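Local coordinates for cellulose binding domain-containing protein (Clostridium clariflavum, PDB 4B96) that probably binds cellulose through this calcium-containing family 3b carbohydrate-binding module, part of a probably membrane-bound protein of a biomass-sensing system, at residues 50-61 against 100-111. Numbering follows the deposited sequence.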
# COMPACT_ATOMS: atom_id res chain seq x y z
N TYR A 50 -9.33 -0.81 26.03
CA TYR A 50 -9.39 0.24 27.03
C TYR A 50 -9.93 1.54 26.36
O TYR A 50 -9.32 2.05 25.43
CB TYR A 50 -7.99 0.51 27.65
CG TYR A 50 -8.12 1.37 28.89
CD1 TYR A 50 -8.60 0.83 30.07
CD2 TYR A 50 -7.80 2.72 28.86
CE1 TYR A 50 -8.78 1.58 31.20
CE2 TYR A 50 -7.94 3.50 29.99
CZ TYR A 50 -8.44 2.93 31.15
OH TYR A 50 -8.61 3.68 32.27
N LYS A 51 -11.02 2.10 26.85
CA LYS A 51 -11.69 3.21 26.18
C LYS A 51 -10.89 4.56 26.19
O LYS A 51 -10.79 5.24 25.15
CB LYS A 51 -13.10 3.40 26.71
CG LYS A 51 -13.85 4.66 26.20
CD LYS A 51 -14.17 4.62 24.69
CE LYS A 51 -14.97 3.36 24.25
NZ LYS A 51 -14.63 2.99 22.80
N ASN A 52 -10.23 4.87 27.30
CA ASN A 52 -9.59 6.20 27.49
C ASN A 52 -8.08 6.18 27.18
O ASN A 52 -7.24 5.89 28.04
CB ASN A 52 -9.81 6.62 28.93
CG ASN A 52 -9.44 8.09 29.17
OD1 ASN A 52 -9.00 8.80 28.23
ND2 ASN A 52 -9.62 8.56 30.41
N ILE A 53 -7.74 6.46 25.93
CA ILE A 53 -6.36 6.47 25.47
C ILE A 53 -5.83 7.93 25.42
O ILE A 53 -6.51 8.83 24.94
CB ILE A 53 -6.31 5.88 24.08
CG1 ILE A 53 -6.82 4.43 24.09
CG2 ILE A 53 -4.85 5.94 23.50
CD1 ILE A 53 -6.00 3.51 24.99
N ASN A 54 -4.65 8.17 25.95
CA ASN A 54 -4.06 9.49 25.94
C ASN A 54 -3.00 9.57 24.82
O ASN A 54 -2.38 8.57 24.46
CB ASN A 54 -3.48 9.81 27.31
CG ASN A 54 -4.57 9.95 28.37
OD1 ASN A 54 -5.69 10.33 28.06
ND2 ASN A 54 -4.25 9.61 29.60
N PHE A 55 -2.81 10.75 24.26
CA PHE A 55 -1.99 10.91 23.06
C PHE A 55 -0.92 11.94 23.42
O PHE A 55 -1.23 12.98 24.01
CB PHE A 55 -2.90 11.48 21.97
CG PHE A 55 -2.18 11.91 20.72
CD1 PHE A 55 -1.72 10.95 19.86
CD2 PHE A 55 -2.05 13.26 20.41
CE1 PHE A 55 -1.06 11.31 18.68
CE2 PHE A 55 -1.43 13.66 19.22
CZ PHE A 55 -0.94 12.65 18.34
N ALA A 56 0.34 11.65 23.13
CA ALA A 56 1.42 12.60 23.49
C ALA A 56 2.30 12.75 22.25
O ALA A 56 2.52 11.77 21.56
CB ALA A 56 2.23 12.08 24.64
N VAL A 57 2.69 13.99 21.93
CA VAL A 57 3.56 14.26 20.79
C VAL A 57 4.91 14.67 21.37
O VAL A 57 5.01 15.62 22.17
CB VAL A 57 3.00 15.41 19.90
CG1 VAL A 57 3.96 15.68 18.74
CG2 VAL A 57 1.61 14.99 19.35
N TYR A 58 5.96 13.91 21.03
CA TYR A 58 7.28 14.24 21.59
C TYR A 58 8.14 15.11 20.65
O TYR A 58 9.09 15.73 21.10
CB TYR A 58 8.06 12.94 21.86
CG TYR A 58 7.40 12.04 22.86
CD1 TYR A 58 6.72 12.59 23.95
CD2 TYR A 58 7.49 10.64 22.75
CE1 TYR A 58 6.12 11.76 24.92
CE2 TYR A 58 6.94 9.80 23.71
CZ TYR A 58 6.23 10.36 24.77
OH TYR A 58 5.63 9.53 25.69
N PHE A 59 7.88 15.05 19.35
CA PHE A 59 8.74 15.76 18.41
C PHE A 59 7.94 15.97 17.15
O PHE A 59 7.32 15.02 16.64
CB PHE A 59 10.03 14.96 18.10
CG PHE A 59 11.00 15.73 17.26
CD1 PHE A 59 11.74 16.77 17.80
CD2 PHE A 59 11.16 15.44 15.91
CE1 PHE A 59 12.63 17.52 17.02
CE2 PHE A 59 12.05 16.19 15.11
CZ PHE A 59 12.78 17.23 15.67
N TYR A 60 7.96 17.20 16.62
CA TYR A 60 7.32 17.48 15.33
C TYR A 60 8.29 18.43 14.58
O TYR A 60 8.47 19.56 15.00
CB TYR A 60 5.95 18.17 15.53
CG TYR A 60 5.23 18.59 14.25
CD1 TYR A 60 5.39 17.84 13.06
CD2 TYR A 60 4.44 19.76 14.21
CE1 TYR A 60 4.73 18.18 11.89
CE2 TYR A 60 3.77 20.12 13.03
CZ TYR A 60 3.93 19.33 11.87
OH TYR A 60 3.29 19.68 10.71
N SER A 61 8.93 17.98 13.53
CA SER A 61 9.97 18.80 12.93
C SER A 61 9.44 20.06 12.22
O SER A 61 10.22 20.93 11.87
CB SER A 61 10.82 17.97 11.96
OG SER A 61 10.00 17.47 10.89
N ALA A 100 11.27 15.94 4.63
CA ALA A 100 10.43 14.97 5.34
C ALA A 100 9.87 15.62 6.59
O ALA A 100 10.47 16.56 7.11
CB ALA A 100 11.24 13.74 5.71
N ALA A 101 8.70 15.16 7.06
CA ALA A 101 8.15 15.63 8.34
C ALA A 101 8.47 14.50 9.34
O ALA A 101 8.09 13.33 9.08
CB ALA A 101 6.62 15.78 8.24
N TRP A 102 9.12 14.83 10.46
CA TRP A 102 9.35 13.81 11.50
C TRP A 102 8.32 14.03 12.59
O TRP A 102 8.20 15.15 13.08
CB TRP A 102 10.78 13.93 12.11
CG TRP A 102 11.90 13.67 11.08
CD1 TRP A 102 12.19 14.42 10.00
CD2 TRP A 102 12.84 12.57 11.05
NE1 TRP A 102 13.24 13.90 9.31
CE2 TRP A 102 13.67 12.76 9.92
CE3 TRP A 102 13.07 11.44 11.87
CZ2 TRP A 102 14.72 11.85 9.56
CZ3 TRP A 102 14.14 10.53 11.52
CH2 TRP A 102 14.93 10.74 10.37
N VAL A 103 7.60 12.98 12.97
CA VAL A 103 6.57 13.13 13.98
C VAL A 103 6.64 11.98 14.98
O VAL A 103 6.36 10.84 14.60
CB VAL A 103 5.14 13.18 13.34
CG1 VAL A 103 4.17 13.82 14.35
CG2 VAL A 103 5.14 13.97 12.01
N PHE A 104 7.10 12.25 16.21
CA PHE A 104 7.28 11.18 17.20
C PHE A 104 6.29 11.35 18.35
O PHE A 104 6.00 12.47 18.76
CB PHE A 104 8.65 11.20 17.90
CG PHE A 104 9.81 11.14 16.95
CD1 PHE A 104 9.63 10.94 15.60
CD2 PHE A 104 11.10 11.28 17.43
CE1 PHE A 104 10.73 10.89 14.72
CE2 PHE A 104 12.18 11.25 16.54
CZ PHE A 104 11.98 11.08 15.20
N GLY A 105 5.78 10.25 18.88
CA GLY A 105 4.95 10.37 20.07
C GLY A 105 4.43 9.01 20.47
O GLY A 105 4.84 7.99 19.93
N ALA A 106 3.51 9.02 21.43
CA ALA A 106 3.04 7.80 22.04
C ALA A 106 1.53 7.86 22.24
O ALA A 106 0.92 8.96 22.29
CB ALA A 106 3.76 7.62 23.42
N ILE A 107 0.92 6.69 22.42
CA ILE A 107 -0.36 6.64 23.13
C ILE A 107 -0.22 5.72 24.38
O ILE A 107 0.58 4.78 24.37
CB ILE A 107 -1.50 6.07 22.24
CG1 ILE A 107 -1.10 4.71 21.64
CG2 ILE A 107 -1.90 7.10 21.18
CD1 ILE A 107 -2.25 4.01 20.86
N THR A 108 -1.00 6.00 25.41
CA THR A 108 -0.92 5.26 26.67
C THR A 108 -2.37 5.10 27.12
O THR A 108 -3.22 5.89 26.71
CB THR A 108 -0.14 6.10 27.74
OG1 THR A 108 -0.70 7.44 27.79
CG2 THR A 108 1.35 6.23 27.33
N ARG A 109 -2.65 4.10 27.94
CA ARG A 109 -3.95 4.01 28.59
C ARG A 109 -3.94 5.02 29.73
O ARG A 109 -2.92 5.16 30.46
CB ARG A 109 -4.18 2.62 29.18
CG ARG A 109 -4.23 1.52 28.12
CD ARG A 109 -4.47 0.22 28.87
NE ARG A 109 -4.81 -0.85 27.95
CZ ARG A 109 -5.21 -2.06 28.37
NH1 ARG A 109 -5.25 -2.33 29.68
NH2 ARG A 109 -5.55 -3.01 27.47
N ASP A 110 -5.06 5.69 29.92
CA ASP A 110 -5.16 6.68 30.99
C ASP A 110 -4.90 6.06 32.35
O ASP A 110 -4.47 6.76 33.28
CB ASP A 110 -6.56 7.29 31.00
CG ASP A 110 -6.66 8.45 31.97
OD1 ASP A 110 -6.02 9.51 31.76
OD2 ASP A 110 -7.38 8.31 32.95
N ASP A 111 -5.16 4.76 32.52
CA ASP A 111 -4.78 4.18 33.82
C ASP A 111 -3.36 3.61 33.88
O ASP A 111 -3.01 2.97 34.86
CB ASP A 111 -5.78 3.12 34.27
CG ASP A 111 -5.74 1.86 33.37
OD1 ASP A 111 -5.01 1.81 32.35
OD2 ASP A 111 -6.43 0.89 33.76
O HOH W 1 -7.65 11.28 30.29
O HOH W 2 -1.70 8.13 30.28
O HOH W 3 11.34 18.39 8.83
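Just beyond the paired residues, W102 N donates an almost straight hydrogen bond (178°) to S61 OG, 2.8 Å away. Set between S61's own N and carbonyl carbon (chi1 62°), that hydroxyl also shares a water with A100 O. V103, a compact beta-branched residue, meets Y60 on the inner face, its CG2 4.0 Å from Y60 CD1. At F104 the register slips in a classic beta bulge, where Y58 N and F59 N both bond to F104 O from one face of its carbonyl plane. On the outer face F59 CD2 lies over the centre of the F104 ring, the two rings inclined at 44°. G105, next to the bulge and paired with V57, has no CB; its fully extended backbone would direct one into A56 O. The small A106 leaves room for the Y58 ring, with its CB 3.5 Å from Y58 OH. I107 turns inward, its CB packing 3.6 Å from I53 CG2. Beyond T108, the extended R109 lays its guanidinium against Y50 CB while forming a salt bridge with D48. D110 OD1 accepts a hydrogen bond from N54 ND2, 2.8 Å away, through its anti lone pair, and the D110 carboxylate stacks on the N52 amide. Strand 53-60 edges its sheet within the chain, strand 100-109 separates it from strand 20-29, and F55 and I107 pack on L86 of strand 83-90 in the facing sheet of the beta-sandwich.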